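Local coordinates for protein ribonucleoside-diphosphate reductase subunit beta (Clostridium botulinum, PDB 6ZJK) that forms the diiron R2 subunit of ribonucleotide reductase, which as in its relatives probably supplies the radical needed to turn ribonucleoside diphosphates into deoxyribonucleotides, at residues G91-F102 and W282-I291. Numbering follows the deposited sequence.
Sequences GERNAFDKIISF and WGQYVTNNEI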
loop_
_atom_site.group_PDB
_atom_site.type_symbol
_atom_site.label_atom_id
_atom_site.label_comp_id
_atom_site.label_asym_id
_atom_site.label_seq_id
_atom_site.Cartn_x
_atom_site.Cartn_y
_atom_site.Cartn_z
ATOM N N GLY A 91 19.836 4.115 -32.000
ATOM C CA GLY A 91 18.519 4.731 -31.928
ATOM C C GLY A 91 17.563 3.981 -31.015
ATOM O O GLY A 91 16.751 4.596 -30.309
ATOM N N GLU A 92 17.644 2.647 -31.012
ATOM C CA GLU A 92 16.812 1.874 -30.095
ATOM C C GLU A 92 17.221 2.109 -28.647
ATOM O O GLU A 92 16.350 2.286 -27.782
ATOM C CB GLU A 92 16.879 0.385 -30.441
ATOM C CG GLU A 92 16.138 -0.001 -31.722
ATOM C CD GLU A 92 16.518 -1.390 -32.233
ATOM O OE1 GLU A 92 17.585 -1.908 -31.822
ATOM O OE2 GLU A 92 15.756 -1.957 -33.052
ATOM N N ARG A 93 18.539 2.123 -28.363
ATOM C CA ARG A 93 19.005 2.370 -26.996
ATOM C C ARG A 93 18.631 3.768 -26.525
ATOM O O ARG A 93 18.201 3.949 -25.379
ATOM C CB ARG A 93 20.524 2.192 -26.889
ATOM C CG ARG A 93 21.050 0.796 -26.574
ATOM C CD ARG A 93 20.639 0.369 -25.139
ATOM N NE ARG A 93 21.176 1.277 -24.125
ATOM C CZ ARG A 93 22.429 1.275 -23.675
ATOM N NH1 ARG A 93 23.321 0.408 -24.148
ATOM N NH2 ARG A 93 22.792 2.171 -22.766
ATOM N N ASN A 94 18.787 4.772 -27.392
ATOM C CA ASN A 94 18.386 6.126 -27.030
ATOM C C ASN A 94 16.930 6.161 -26.593
ATOM O O ASN A 94 16.595 6.730 -25.544
ATOM C CB ASN A 94 18.607 7.069 -28.224
ATOM C CG ASN A 94 18.037 8.456 -27.988
ATOM O OD1 ASN A 94 18.669 9.287 -27.350
ATOM N ND2 ASN A 94 16.842 8.718 -28.523
ATOM N N ALA A 95 16.061 5.476 -27.333
ATOM C CA ALA A 95 14.651 5.485 -26.969
ATOM C C ALA A 95 14.409 4.670 -25.700
ATOM O O ALA A 95 13.723 5.131 -24.786
ATOM C CB ALA A 95 13.814 4.956 -28.135
ATOM N N PHE A 96 15.023 3.487 -25.606
ATOM C CA PHE A 96 14.869 2.606 -24.447
ATOM C C PHE A 96 15.299 3.287 -23.145
ATOM O O PHE A 96 14.593 3.205 -22.130
ATOM C CB PHE A 96 15.647 1.305 -24.705
ATOM C CG PHE A 96 15.561 0.288 -23.581
ATOM C CD1 PHE A 96 16.408 0.379 -22.480
ATOM C CD2 PHE A 96 14.686 -0.785 -23.656
ATOM C CE1 PHE A 96 16.334 -0.557 -21.425
ATOM C CE2 PHE A 96 14.603 -1.728 -22.606
ATOM C CZ PHE A 96 15.428 -1.609 -21.502
ATOM N N ASP A 97 16.471 3.935 -23.137
ATOM C CA ASP A 97 16.982 4.556 -21.913
ATOM C C ASP A 97 16.056 5.664 -21.415
ATOM O O ASP A 97 15.752 5.748 -20.220
ATOM C CB ASP A 97 18.394 5.121 -22.151
ATOM C CG ASP A 97 19.428 4.041 -22.504
ATOM O OD1 ASP A 97 19.066 2.841 -22.542
ATOM O OD2 ASP A 97 20.610 4.396 -22.761
ATOM N N LYS A 98 15.607 6.545 -22.317
ATOM C CA LYS A 98 14.803 7.687 -21.882
ATOM C C LYS A 98 13.409 7.269 -21.418
ATOM O O LYS A 98 12.853 7.865 -20.489
ATOM C CB LYS A 98 14.709 8.724 -23.001
ATOM C CG LYS A 98 16.037 9.448 -23.244
ATOM C CD LYS A 98 16.084 10.079 -24.613
ATOM C CE LYS A 98 17.488 10.582 -24.908
ATOM N NZ LYS A 98 17.917 11.561 -23.870
ATOM N N ILE A 99 12.821 6.271 -22.064
ATOM C CA ILE A 99 11.454 5.895 -21.744
ATOM C C ILE A 99 11.403 5.210 -20.388
ATOM O O ILE A 99 10.566 5.538 -19.534
ATOM C CB ILE A 99 10.882 4.994 -22.849
ATOM C CG1 ILE A 99 10.567 5.811 -24.110
ATOM C CG2 ILE A 99 9.698 4.234 -22.340
ATOM C CD1 ILE A 99 10.306 4.952 -25.302
ATOM N N ILE A 100 12.302 4.252 -20.165
ATOM C CA ILE A 100 12.243 3.511 -18.914
ATOM C C ILE A 100 12.657 4.399 -17.739
ATOM O O ILE A 100 12.171 4.221 -16.619
ATOM C CB ILE A 100 13.049 2.207 -19.027
ATOM C CG1 ILE A 100 12.507 1.189 -18.018
ATOM C CG2 ILE A 100 14.503 2.462 -18.816
ATOM C CD1 ILE A 100 12.833 -0.241 -18.355
ATOM N N SER A 101 13.514 5.393 -17.969
ATOM C CA SER A 101 13.746 6.292 -16.841
ATOM C C SER A 101 12.525 7.176 -16.592
ATOM O O SER A 101 12.131 7.392 -15.440
ATOM C CB SER A 101 14.985 7.142 -17.082
ATOM O OG SER A 101 15.026 8.235 -16.186
ATOM N N PHE A 102 11.783 7.571 -17.624
ATOM C CA PHE A 102 10.549 8.334 -17.442
ATOM C C PHE A 102 9.478 7.518 -16.736
ATOM O O PHE A 102 8.832 8.009 -15.801
ATOM C CB PHE A 102 10.035 8.806 -18.805
ATOM C CG PHE A 102 8.759 9.582 -18.734
ATOM C CD1 PHE A 102 8.685 10.769 -18.013
ATOM C CD2 PHE A 102 7.628 9.125 -19.389
ATOM C CE1 PHE A 102 7.505 11.486 -17.953
ATOM C CE2 PHE A 102 6.437 9.844 -19.326
ATOM C CZ PHE A 102 6.388 11.033 -18.616
ATOM N N TRP A 282 6.829 14.167 -26.836
ATOM C CA TRP A 282 7.810 13.307 -26.179
ATOM C C TRP A 282 8.023 12.026 -26.974
ATOM O O TRP A 282 9.165 11.602 -27.176
ATOM C CB TRP A 282 7.337 12.987 -24.752
ATOM C CG TRP A 282 8.059 11.847 -24.058
ATOM C CD1 TRP A 282 7.596 10.576 -23.878
ATOM C CD2 TRP A 282 9.352 11.891 -23.424
ATOM N NE1 TRP A 282 8.517 9.824 -23.183
ATOM C CE2 TRP A 282 9.603 10.607 -22.894
ATOM C CE3 TRP A 282 10.320 12.887 -23.260
ATOM C CZ2 TRP A 282 10.787 10.292 -22.215
ATOM C CZ3 TRP A 282 11.504 12.571 -22.585
ATOM C CH2 TRP A 282 11.722 11.285 -22.071
ATOM N N GLY A 283 6.930 11.409 -27.439
ATOM C CA GLY A 283 7.042 10.185 -28.218
ATOM C C GLY A 283 7.823 10.372 -29.506
ATOM O O GLY A 283 8.640 9.525 -29.874
ATOM N N GLN A 284 7.653 11.514 -30.106
ATOM C CA GLN A 284 8.320 11.817 -31.312
ATOM C C GLN A 284 9.800 12.103 -31.027
ATOM O O GLN A 284 10.642 11.725 -31.743
ATOM C CB GLN A 284 7.612 13.008 -31.989
ATOM C CG GLN A 284 6.312 12.651 -32.707
ATOM C CD GLN A 284 5.493 13.826 -33.110
ATOM O OE1 GLN A 284 5.690 14.902 -32.649
ATOM N NE2 GLN A 284 4.572 13.608 -33.976
ATOM N N TYR A 285 10.066 12.727 -29.913
ATOM C CA TYR A 285 11.425 13.149 -29.578
ATOM C C TYR A 285 12.343 11.958 -29.304
ATOM O O TYR A 285 13.487 11.925 -29.783
ATOM C CB TYR A 285 11.375 14.098 -28.376
ATOM C CG TYR A 285 12.719 14.339 -27.724
ATOM C CD1 TYR A 285 13.721 15.046 -28.389
ATOM C CD2 TYR A 285 12.980 13.876 -26.433
ATOM C CE1 TYR A 285 14.955 15.274 -27.798
ATOM C CE2 TYR A 285 14.220 14.108 -25.821
ATOM C CZ TYR A 285 15.200 14.802 -26.512
ATOM O OH TYR A 285 16.431 15.031 -25.920
ATOM N N VAL A 286 11.851 10.962 -28.551
ATOM C CA VAL A 286 12.689 9.828 -28.166
ATOM C C VAL A 286 12.803 8.805 -29.291
ATOM O O VAL A 286 13.821 8.110 -29.385
ATOM C CB VAL A 286 12.179 9.159 -26.868
ATOM C CG1 VAL A 286 12.172 10.149 -25.716
ATOM C CG2 VAL A 286 10.821 8.557 -27.064
ATOM N N THR A 287 11.804 8.704 -30.143
ATOM C CA THR A 287 11.913 7.759 -31.213
ATOM C C THR A 287 12.753 8.307 -32.365
ATOM O O THR A 287 13.407 7.570 -32.996
ATOM C CB THR A 287 10.564 7.274 -31.736
ATOM O OG1 THR A 287 9.711 8.374 -31.947
ATOM C CG2 THR A 287 9.928 6.368 -30.752
ATOM N N ASN A 288 12.681 9.594 -32.635
ATOM C CA ASN A 288 13.433 10.244 -33.708
ATOM C C ASN A 288 13.384 9.526 -35.054
ATOM O O ASN A 288 14.354 9.484 -35.713
ATOM C CB ASN A 288 14.886 10.406 -33.268
ATOM C CG ASN A 288 15.681 11.367 -34.123
ATOM O OD1 ASN A 288 15.217 12.387 -34.517
ATOM N ND2 ASN A 288 16.911 11.042 -34.346
ATOM N N ASN A 289 12.255 8.972 -35.440
ATOM C CA ASN A 289 12.111 8.248 -36.684
ATOM C C ASN A 289 13.157 7.195 -36.886
ATOM O O ASN A 289 13.515 6.886 -37.964
ATOM C CB ASN A 289 12.017 9.175 -37.905
ATOM C CG ASN A 289 10.775 10.038 -37.878
ATOM O OD1 ASN A 289 9.673 9.550 -37.828
ATOM N ND2 ASN A 289 10.966 11.316 -37.856
ATOM N N GLU A 290 13.614 6.604 -35.820
ATOM C CA GLU A 290 14.590 5.542 -35.980
ATOM C C GLU A 290 14.121 4.224 -35.386
ATOM O O GLU A 290 14.891 3.256 -35.394
ATOM C CB GLU A 290 15.936 5.924 -35.358
ATOM C CG GLU A 290 16.549 7.186 -35.942
ATOM C CD GLU A 290 17.919 7.467 -35.418
ATOM O OE1 GLU A 290 18.748 6.542 -35.438
ATOM O OE2 GLU A 290 18.137 8.587 -34.895
ATOM N N ILE A 291 12.867 4.133 -34.944
ATOM C CA ILE A 291 12.290 2.870 -34.492
ATOM C C ILE A 291 11.375 2.342 -35.592
ATOM O O ILE A 291 10.365 2.976 -35.941
ATOM C CB ILE A 291 11.538 3.018 -33.158
ATOM C CG1 ILE A 291 12.414 3.721 -32.129
ATOM C CG2 ILE A 291 11.133 1.657 -32.622
ATOM C CD1 ILE A 291 13.760 3.050 -31.942
HETATM O O HOH W 1 16.017 7.229 -31.033
HETATM O O HOH W 2 20.607 4.000 -34.631
#
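Lys98 slides along Val286, and its CB also touches CH2 of Trp282. That CB lies between the two, 4.0 Å from both Val286 CG1 and Trp282 CH2; CG, set anti to the carbonyl carbon (chi1 -71°), starts an extended run that brings CD past Val286 CG1. The last torsion bends, and NZ ends in a salt bridge with Asp167, whose OD2 also holds the hydroxyl of Tyr285.

The indole of Trp282 takes Val286 CG1 over one face, offset toward the rim, and points its six-membered edge at the backbone, CZ2 lying 3.6 Å from Lys98 O, in the ring plane. Phe102 meets the same indole obliquely, planes at 47°. Helices 90-118 and 262-287 belong to the all-helical ferritin-like fold of R2 proteins; here the axes of the two short segments approach to 9.1 Å with their directions at 138°, and the side chain of Phe102 is about 11 Å from a bound iron(III) ion.

The other methyl of Val286, CG2, packs against Ile99 CG1 and CD1, with Phe214 and Phe215 of helix 190-220 adjoining the isoleucine. Val286 O rests against Ala95 CB, at 3.4 Å, and accepts a weak, bent bond from Asn94 ND2; a water that accepts from the same ND2 lies within hydrogen-bonding distance of Val286 O and Gly91 O. Past the helix end, where Asn288 adopts positive phi, the chain turns back and lays Ile291 CD1 3.8 Å from Glu92 CA, while a second water joins Gly91 N to Glu290 OE1.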